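Long-range contacts in esterase (Sinorhizobium meliloti 1021, PDB 4TX1), which hydrolyses acetyl esters as a carbohydrate acetylesterase of the SGNH-hydrolase family and probably also has arylesterase activity: residues A[45-49]-A[215-220]; A[64-68]-A[114-119]; A[92-98]-A[139-145]. All coordinates share one frame; numbering follows the deposited sequence.

Interaction 1 of 3, residues A[45-49]-A[215-220]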
loop_
_atom_site.group_PDB
_atom_site.type_symbol
_atom_site.label_atom_id
_atom_site.label_comp_id
_atom_site.label_asym_id
_atom_site.label_seq_id
_atom_site.Cartn_x
_atom_site.Cartn_y
_atom_site.Cartn_z
ATOM N N LEU A 45 8.462 6.563 34.611
ATOM C CA LEU A 45 9.723 7.120 34.172
ATOM C C LEU A 45 9.776 8.644 34.160
ATOM O O LEU A 45 10.805 9.272 34.593
ATOM C CB LEU A 45 10.090 6.525 32.796
ATOM C CG LEU A 45 11.458 6.773 32.239
ATOM C CD1 LEU A 45 12.597 6.231 33.142
ATOM C CD2 LEU A 45 11.578 6.110 30.844
ATOM N N GLN A 46 8.743 9.307 33.618
ATOM C CA GLN A 46 8.759 10.740 33.490
ATOM C C GLN A 46 8.844 11.355 34.926
ATOM O O GLN A 46 9.474 12.406 35.157
ATOM C CB GLN A 46 7.492 11.264 32.841
ATOM C CG GLN A 46 7.222 12.745 32.887
ATOM C CD GLN A 46 8.174 13.530 32.008
ATOM O OE1 GLN A 46 7.878 13.804 30.797
ATOM N NE2 GLN A 46 9.349 13.856 32.550
ATOM N N LYS A 47 8.076 10.771 35.822
ATOM C CA LYS A 47 8.008 11.353 37.195
ATOM C C LYS A 47 9.361 11.203 37.842
ATOM O O LYS A 47 9.816 12.150 38.519
ATOM C CB LYS A 47 6.981 10.632 38.052
ATOM C CG LYS A 47 6.771 11.262 39.453
ATOM C CD LYS A 47 5.625 10.530 40.144
ATOM C CE LYS A 47 5.167 11.152 41.456
ATOM N NZ LYS A 47 4.571 12.476 41.144
ATOM N N ALA A 48 10.003 10.066 37.632
ATOM C CA ALA A 48 11.340 9.816 38.148
ATOM C C ALA A 48 12.382 10.762 37.561
ATOM O O ALA A 48 13.296 11.208 38.307
ATOM C CB ALA A 48 11.753 8.374 37.983
ATOM N N LEU A 49 12.283 11.132 36.267
ATOM C CA LEU A 49 13.288 11.987 35.659
ATOM C C LEU A 49 12.987 13.448 35.964
ATOM O O LEU A 49 13.884 14.294 35.925
ATOM C CB LEU A 49 13.386 11.736 34.105
ATOM C CG LEU A 49 13.760 10.302 33.701
ATOM C CD1 LEU A 49 13.599 10.044 32.197
ATOM C CD2 LEU A 49 15.168 9.903 34.164
ATOM N N LEU A 215 13.473 0.966 34.820
ATOM C CA LEU A 215 14.248 1.587 33.717
ATOM C C LEU A 215 14.978 2.850 34.091
ATOM O O LEU A 215 15.862 3.299 33.397
ATOM C CB LEU A 215 13.270 1.856 32.567
ATOM C CG LEU A 215 12.809 0.646 31.802
ATOM C CD1 LEU A 215 11.578 0.933 30.929
ATOM C CD2 LEU A 215 13.923 0.098 30.913
ATOM N N GLU A 216 14.662 3.430 35.248
ATOM C CA GLU A 216 15.204 4.762 35.539
ATOM C C GLU A 216 16.755 4.808 35.493
ATOM O O GLU A 216 17.279 5.708 34.895
ATOM C CB GLU A 216 14.668 5.325 36.862
ATOM C CG GLU A 216 15.452 6.547 37.250
ATOM C CD GLU A 216 15.133 7.098 38.621
ATOM O OE1 GLU A 216 15.512 8.247 38.859
ATOM O OE2 GLU A 216 14.463 6.443 39.418
ATOM N N PRO A 217 17.460 3.846 36.122
ATOM C CA PRO A 217 18.920 3.926 36.147
ATOM C C PRO A 217 19.566 3.841 34.772
ATOM O O PRO A 217 20.436 4.639 34.497
ATOM C CB PRO A 217 19.328 2.736 37.013
ATOM C CG PRO A 217 18.190 2.582 37.966
ATOM C CD PRO A 217 16.985 2.775 37.030
ATOM N N VAL A 218 19.134 2.885 33.914
ATOM C CA VAL A 218 19.709 2.743 32.586
ATOM C C VAL A 218 19.298 3.930 31.727
ATOM O O VAL A 218 20.106 4.437 30.945
ATOM C CB VAL A 218 19.374 1.377 31.968
ATOM C CG1 VAL A 218 17.903 1.299 31.592
ATOM C CG2 VAL A 218 20.240 1.098 30.756
ATOM N N VAL A 219 18.091 4.445 31.914
ATOM C CA VAL A 219 17.677 5.658 31.221
ATOM C C VAL A 219 18.501 6.885 31.598
ATOM O O VAL A 219 19.005 7.542 30.745
ATOM C CB VAL A 219 16.169 5.915 31.320
ATOM C CG1 VAL A 219 15.819 7.260 30.775
ATOM C CG2 VAL A 219 15.441 4.823 30.592
ATOM N N ARG A 220 18.671 7.154 32.880
ATOM C CA ARG A 220 19.709 8.108 33.222
ATOM C C ARG A 220 21.091 7.781 32.656
ATOM O O ARG A 220 21.687 8.585 32.037
ATOM C CB ARG A 220 19.807 8.234 34.743
ATOM C CG ARG A 220 18.576 8.843 35.397
ATOM C CD ARG A 220 18.701 9.034 36.899
ATOM N NE ARG A 220 17.488 9.600 37.483
ATOM C CZ ARG A 220 17.202 10.894 37.499
ATOM N NH1 ARG A 220 18.043 11.768 36.959
ATOM N NH2 ARG A 220 16.075 11.320 38.052
#

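Interaction 2 of 3, residues A[64-68]-A[114-119]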
loop_
_atom_site.group_PDB
_atom_site.type_symbol
_atom_site.label_atom_id
_atom_site.label_comp_id
_atom_site.label_asym_id
_atom_site.label_seq_id
_atom_site.Cartn_x
_atom_site.Cartn_y
_atom_site.Cartn_z
ATOM N N THR A 64 3.371 -5.243 16.463
ATOM C CA THR A 64 4.416 -6.205 16.266
ATOM C C THR A 64 5.721 -5.448 15.957
ATOM O O THR A 64 5.715 -4.224 15.701
ATOM C CB THR A 64 4.134 -7.099 15.077
ATOM O OG1 THR A 64 4.337 -6.313 13.855
ATOM C CG2 THR A 64 2.680 -7.684 15.127
ATOM N N THR A 65 6.843 -6.186 15.938
ATOM C CA THR A 65 8.072 -5.551 15.642
ATOM C C THR A 65 8.082 -5.058 14.196
ATOM O O THR A 65 8.326 -3.878 13.927
ATOM C CB THR A 65 9.273 -6.516 15.935
ATOM O OG1 THR A 65 9.168 -7.672 15.109
ATOM C CG2 THR A 65 9.410 -6.942 17.440
ATOM N N ALA A 66 7.785 -5.921 13.244
ATOM C CA ALA A 66 7.967 -5.572 11.822
ATOM C C ALA A 66 7.056 -6.384 10.919
ATOM O O ALA A 66 7.409 -6.722 9.754
ATOM C CB ALA A 66 9.442 -5.744 11.368
ATOM N N TYR A 67 5.893 -6.748 11.444
ATOM C CA TYR A 67 4.973 -7.694 10.781
ATOM C C TYR A 67 3.574 -7.144 10.679
ATOM O O TYR A 67 3.036 -6.550 11.564
ATOM C CB TYR A 67 5.009 -9.033 11.493
ATOM C CG TYR A 67 6.411 -9.619 11.589
ATOM C CD1 TYR A 67 6.985 -10.341 10.505
ATOM C CD2 TYR A 67 7.189 -9.382 12.677
ATOM C CE1 TYR A 67 8.286 -10.763 10.572
ATOM C CE2 TYR A 67 8.544 -9.793 12.704
ATOM C CZ TYR A 67 9.053 -10.514 11.655
ATOM O OH TYR A 67 10.340 -10.979 11.768
ATOM N N ASP A 68 2.908 -7.421 9.569
ATOM C CA ASP A 68 1.572 -6.936 9.373
ATOM C C ASP A 68 0.537 -7.712 10.205
ATOM O O ASP A 68 0.612 -8.948 10.373
ATOM C CB ASP A 68 1.197 -7.196 7.921
ATOM C CG ASP A 68 2.032 -6.384 6.952
ATOM O OD1 ASP A 68 2.392 -5.221 7.295
ATOM O OD2 ASP A 68 2.412 -7.027 5.872
ATOM N N GLY A 114 12.343 -14.255 15.143
ATOM C CA GLY A 114 11.666 -13.283 14.257
ATOM C C GLY A 114 11.489 -11.922 14.955
ATOM O O GLY A 114 11.565 -10.887 14.299
ATOM N N ALA A 115 11.302 -11.916 16.280
ATOM C CA ALA A 115 11.150 -10.713 17.063
ATOM C C ALA A 115 12.468 -9.968 17.101
ATOM O O ALA A 115 12.512 -8.774 16.907
ATOM C CB ALA A 115 10.631 -10.951 18.496
ATOM N N VAL A 116 13.587 -10.661 17.378
ATOM C CA VAL A 116 14.843 -9.904 17.451
ATOM C C VAL A 116 15.227 -9.364 16.059
ATOM O O VAL A 116 15.802 -8.331 15.989
ATOM C CB VAL A 116 15.980 -10.712 18.123
ATOM C CG1 VAL A 116 16.360 -11.862 17.293
ATOM C CG2 VAL A 116 17.171 -9.825 18.468
ATOM N N LYS A 117 14.946 -10.086 14.978
ATOM C CA LYS A 117 15.149 -9.505 13.649
ATOM C C LYS A 117 14.302 -8.258 13.433
ATOM O O LYS A 117 14.741 -7.321 12.776
ATOM C CB LYS A 117 14.844 -10.518 12.581
ATOM C CG LYS A 117 15.840 -11.648 12.542
ATOM C CD LYS A 117 17.297 -11.184 12.319
ATOM C CE LYS A 117 17.516 -10.557 10.973
ATOM N NZ LYS A 117 18.957 -10.070 10.745
ATOM N N GLY A 118 13.066 -8.266 13.942
ATOM C CA GLY A 118 12.206 -7.075 13.837
ATOM C C GLY A 118 12.814 -5.925 14.642
ATOM O O GLY A 118 12.834 -4.759 14.190
ATOM N N ILE A 119 13.306 -6.193 15.869
ATOM C CA ILE A 119 13.947 -5.097 16.614
ATOM C C ILE A 119 15.153 -4.536 15.871
ATOM O O ILE A 119 15.368 -3.314 15.846
ATOM C CB ILE A 119 14.394 -5.583 18.025
ATOM C CG1 ILE A 119 13.171 -6.009 18.887
ATOM C CG2 ILE A 119 15.194 -4.494 18.743
ATOM C CD1 ILE A 119 12.181 -4.907 19.234
#

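Interaction 3 of 3, residues A[92-98]-A[139-145]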
loop_
_atom_site.group_PDB
_atom_site.type_symbol
_atom_site.label_atom_id
_atom_site.label_comp_id
_atom_site.label_asym_id
_atom_site.label_seq_id
_atom_site.Cartn_x
_atom_site.Cartn_y
_atom_site.Cartn_z
ATOM N N LEU A 92 15.026 13.619 19.000
ATOM C CA LEU A 92 14.962 12.712 20.117
ATOM C C LEU A 92 16.363 12.426 20.669
ATOM O O LEU A 92 17.291 12.221 19.885
ATOM C CB LEU A 92 14.284 11.391 19.690
ATOM C CG LEU A 92 12.807 11.543 19.245
ATOM C CD1 LEU A 92 12.427 10.252 18.436
ATOM C CD2 LEU A 92 12.005 11.713 20.488
ATOM N N ASP A 93 16.440 12.329 21.976
ATOM C CA ASP A 93 17.681 11.920 22.683
ATOM C C ASP A 93 17.786 10.437 22.947
ATOM O O ASP A 93 18.873 9.859 22.882
ATOM C CB ASP A 93 17.830 12.725 23.986
ATOM C CG ASP A 93 17.914 14.214 23.705
ATOM O OD1 ASP A 93 18.862 14.646 23.038
ATOM O OD2 ASP A 93 16.962 14.921 23.989
ATOM N N LEU A 94 16.626 9.768 23.102
ATOM C CA LEU A 94 16.574 8.361 23.360
ATOM C C LEU A 94 15.275 7.761 22.834
ATOM O O LEU A 94 14.216 8.324 23.076
ATOM C CB LEU A 94 16.536 8.083 24.871
ATOM C CG LEU A 94 16.547 6.673 25.404
ATOM C CD1 LEU A 94 17.753 5.816 24.998
ATOM C CD2 LEU A 94 16.367 6.732 26.959
ATOM N N ILE A 95 15.417 6.626 22.203
ATOM C CA ILE A 95 14.229 5.818 21.804
ATOM C C ILE A 95 14.308 4.591 22.687
ATOM O O ILE A 95 15.357 3.891 22.717
ATOM C CB ILE A 95 14.269 5.456 20.312
ATOM C CG1 ILE A 95 14.167 6.770 19.496
ATOM C CG2 ILE A 95 13.090 4.485 20.044
ATOM C CD1 ILE A 95 15.382 7.377 19.005
ATOM N N VAL A 96 13.222 4.284 23.381
ATOM C CA VAL A 96 13.084 3.062 24.170
ATOM C C VAL A 96 12.080 2.116 23.496
ATOM O O VAL A 96 10.907 2.504 23.377
ATOM C CB VAL A 96 12.569 3.381 25.606
ATOM C CG1 VAL A 96 12.553 2.068 26.463
ATOM C CG2 VAL A 96 13.509 4.486 26.187
ATOM N N PHE A 97 12.522 0.936 23.105
ATOM C CA PHE A 97 11.655 -0.071 22.485
ATOM C C PHE A 97 11.243 -1.100 23.524
ATOM O O PHE A 97 12.076 -1.634 24.271
ATOM C CB PHE A 97 12.344 -0.811 21.374
ATOM C CG PHE A 97 12.652 0.043 20.149
ATOM C CD1 PHE A 97 11.614 0.575 19.408
ATOM C CD2 PHE A 97 13.934 0.283 19.716
ATOM C CE1 PHE A 97 11.846 1.297 18.294
ATOM C CE2 PHE A 97 14.215 0.983 18.568
ATOM C CZ PHE A 97 13.156 1.566 17.872
ATOM N N MET A 98 9.956 -1.365 23.572
ATOM C CA MET A 98 9.512 -2.573 24.256
ATOM C C MET A 98 8.477 -3.328 23.420
ATOM O O MET A 98 7.247 -3.065 23.489
ATOM C CB MET A 98 9.025 -2.301 25.712
ATOM C CG MET A 98 8.877 -3.620 26.459
ATOM S SD MET A 98 8.590 -3.484 28.249
ATOM C CE MET A 98 6.856 -3.057 28.228
ATOM N N PRO A 139 20.179 9.658 18.075
ATOM C CA PRO A 139 19.623 9.323 19.369
ATOM C C PRO A 139 20.249 8.043 19.906
ATOM O O PRO A 139 20.690 7.178 19.146
ATOM C CB PRO A 139 18.141 9.111 19.101
ATOM C CG PRO A 139 17.914 9.331 17.671
ATOM C CD PRO A 139 19.114 10.031 17.126
ATOM N N GLU A 140 20.279 7.933 21.230
ATOM C CA GLU A 140 20.596 6.682 21.861
ATOM C C GLU A 140 19.374 5.754 21.743
ATOM O O GLU A 140 18.254 6.223 21.581
ATOM C CB GLU A 140 20.874 6.919 23.348
ATOM C CG GLU A 140 22.082 7.805 23.572
ATOM C CD GLU A 140 23.362 7.108 23.177
ATOM O OE1 GLU A 140 23.497 5.873 23.427
ATOM O OE2 GLU A 140 24.251 7.802 22.612
ATOM N N ILE A 141 19.628 4.470 21.812
ATOM C CA ILE A 141 18.550 3.455 21.719
ATOM C C ILE A 141 18.648 2.451 22.856
ATOM O O ILE A 141 19.733 1.860 23.102
ATOM C CB ILE A 141 18.671 2.728 20.377
ATOM C CG1 ILE A 141 18.494 3.702 19.199
ATOM C CG2 ILE A 141 17.528 1.708 20.224
ATOM C CD1 ILE A 141 18.769 3.063 17.819
ATOM N N LEU A 142 17.531 2.233 23.524
ATOM C CA LEU A 142 17.386 1.243 24.585
ATOM C C LEU A 142 16.412 0.147 24.130
ATOM O O LEU A 142 15.203 0.475 23.937
ATOM C CB LEU A 142 16.874 1.888 25.813
ATOM C CG LEU A 142 16.939 1.254 27.184
ATOM C CD1 LEU A 142 16.069 1.791 28.303
ATOM C CD2 LEU A 142 17.798 -0.024 27.360
ATOM N N ILE A 143 16.882 -1.083 24.118
ATOM C CA ILE A 143 16.091 -2.258 23.775
ATOM C C ILE A 143 15.615 -2.887 25.090
ATOM O O ILE A 143 16.416 -3.328 25.902
ATOM C CB ILE A 143 16.828 -3.279 22.948
ATOM C CG1 ILE A 143 17.228 -2.616 21.624
ATOM C CG2 ILE A 143 15.995 -4.547 22.726
ATOM C CD1 ILE A 143 18.217 -3.368 20.768
ATOM N N VAL A 144 14.309 -2.966 25.274
ATOM C CA VAL A 144 13.755 -3.590 26.463
ATOM C C VAL A 144 13.049 -4.893 26.094
ATOM O O VAL A 144 12.120 -4.954 25.204
ATOM C CB VAL A 144 12.829 -2.640 27.204
ATOM C CG1 VAL A 144 12.330 -3.331 28.480
ATOM C CG2 VAL A 144 13.450 -1.286 27.489
ATOM N N SER A 145 13.455 -6.009 26.700
ATOM C CA SER A 145 12.776 -7.268 26.473
ATOM C C SER A 145 11.495 -7.213 27.385
ATOM O O SER A 145 11.568 -6.822 28.584
ATOM C CB SER A 145 13.611 -8.526 26.713
ATOM O OG SER A 145 14.099 -8.423 28.070
#

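Interaction 1 of 3, residues A[45-49]-A[215-220]
Arg220 lays its side chain past Leu49 and ends beside the main chain of Ala48, at once an apolar and a polar partner. At CB the chain turns CG anti to the carbonyl carbon (chi1 -66°), and Arg220 CG meets Leu49 CD2 at 3.8 Å. From there it runs extended to Arg220 NE, which donates a nearly straight 2.8 Å hydrogen bond, part of a salt bridge, to Glu216 OE1, one turn earlier. That carboxylate oxygen uses its anti lone pair and lies in the guanidinium plane, while Leu49 CD2 sits over one face, 4.0 Å from Arg220 CZ. At the tip, Arg220 NH2 gives a weak, bent bond to Ala48 O (2.8 Å, 115°). Segments 45-49 and 215-220, on helices 41-49 and 205-223, cross at -59° on one flank of the parallel sheet of the SGNH-hydrolase alpha/beta fold. Were Arg220 an alanine, Glu216 would probably lose its charged mate, Ala48 O its weak donor and Leu49 CD2 the flat group it covers. Deeper in, Leu45 and Val219 meet tip to tip, Leu45 CD1 to Val219 CB at 4.0 Å, and Leu49 CD1 crosses to Val219 CG1 at 3.8 Å. Ala48 CB rests on the carboxylate, 3.6 Å from Glu216 OE2.

Interaction 2 of 3, residues A[64-68]-A[114-119]
Thr65 and Tyr67 dock a buried loop on the glycine-bearing face of a helix: segment 64-68, between strand 53-59 and helix 78-89, lies against the first turns of helix 112-127, a crossover helix of the SGNH-hydrolase alpha/beta fold. The bare CA of Gly118 lets the threonine come close: Thr65 CB stands 3.6 Å from Gly118 CA, and the hydroxyl Thr65 OG1 3.3 Å from that same CA. With chi1 at 61°, OG1 sits between the backbone N and the carbonyl carbon, and Thr65 CG2 is swung toward the helix, where it meets Ala115 O at 3.6 Å and Ile119 CD1 at 3.9 Å. The hydroxyl itself is hydrogen-bonded to Asp103. Farther along, Tyr67 presents the edge of its ring, and OH donates a 2.8 Å bond to Gly114 O. It arrives from above the carbonyl plane, 36° out of it, while Gly118 N makes its helical bond to the same oxygen from the opposite face; two donors thus grip one buried carbonyl. Within the loop, Thr64 OG1 donates to Tyr67 O at 2.6 Å, which closes the loop on itself. Leu71 of the second subunit packs on Ala66 and Lys117. On another side of helix 112-127, Ala115 and Ile119 touch Tyr175 of helix 171-182, which places the docked loop beside a pair of packed helices.

Interaction 3 of 3, residues A[92-98]-A[139-145]
Leu94 pairs with Glu140, Ile95 with Ile141, Val96 with Leu142 and Phe97 with Ile143 in parallel register, the strand axes 4.7 Å apart and 14° from parallel. Five backbone bonds alternate along the ladder: Glu140 N to Asp93 O, Ile95 N to Glu140 O, Leu142 N to Ile95 O, Phe97 N to Leu142 O and Val144 N to Phe97 O. The third is the straightest, 174° at the hydrogen. Weaker CA-H...O contacts fill in between them, such as Leu94 CA to Glu140 O at 3.2 Å.

The side chains illustrate how each face of a parallel sheet builds its own layer. On the face of Ile95 and Phe97, the Ile95 side chain lies alongside the Pro139 ring, and Ile95 CD1 presses to 3.3 Å from Pro139 CB, tighter than usual van der Waals contact. Ile95 chi2, 97°, is well off a staggered value, which suggests some strain at this end of the strand pair. Phe97 crosses Ile141 obliquely, Phe97 CE2 to Ile141 CG2 at 3.8 Å, while Ile95 CG2 covers one face of the ring, offset toward its rim. On the other face, Leu94 sets CD1 3.5 Å from Glu140 O. Val96 and Leu142 run side by side, and Val96 CG1 also reaches Val144 CG2 at 3.6 Å. Next to them, Met98 SD lies 3.8 Å from Val144 CG1.

This is the inner part of the five-stranded sheet of an SGNH hydrolase, and helix 112-127 makes the beta-alpha-beta crossover from one strand to the other. That helix covers Ile95, Phe97 and Ile141, helix 205-223 covers Leu142 and Val144, and strand 14-20 continues the ladder beyond strand 94-98.

Interaction 3 is the core of the three, a parallel strand pair held by regular backbone bonds and apolar side chains, and the other two lie on opposite sides of the chain's centre, about 26 Å apart between contact centres. Interaction 1 is partly buried and joins two helices through leucines, Val219 and a weak Arg220-to-carbonyl bond, beside an ion pair internal to helix 205-223; that helix rests on interaction 3, with Leu215 and Val219 on Leu142. Interaction 2 is buried though it involves a loop, and relies on glycines and a tyrosine hydroxyl. Its helix 112-127 also borders interaction 3, where Ile119 meets Ile143. The sheet is thus the element both outer contacts lean on.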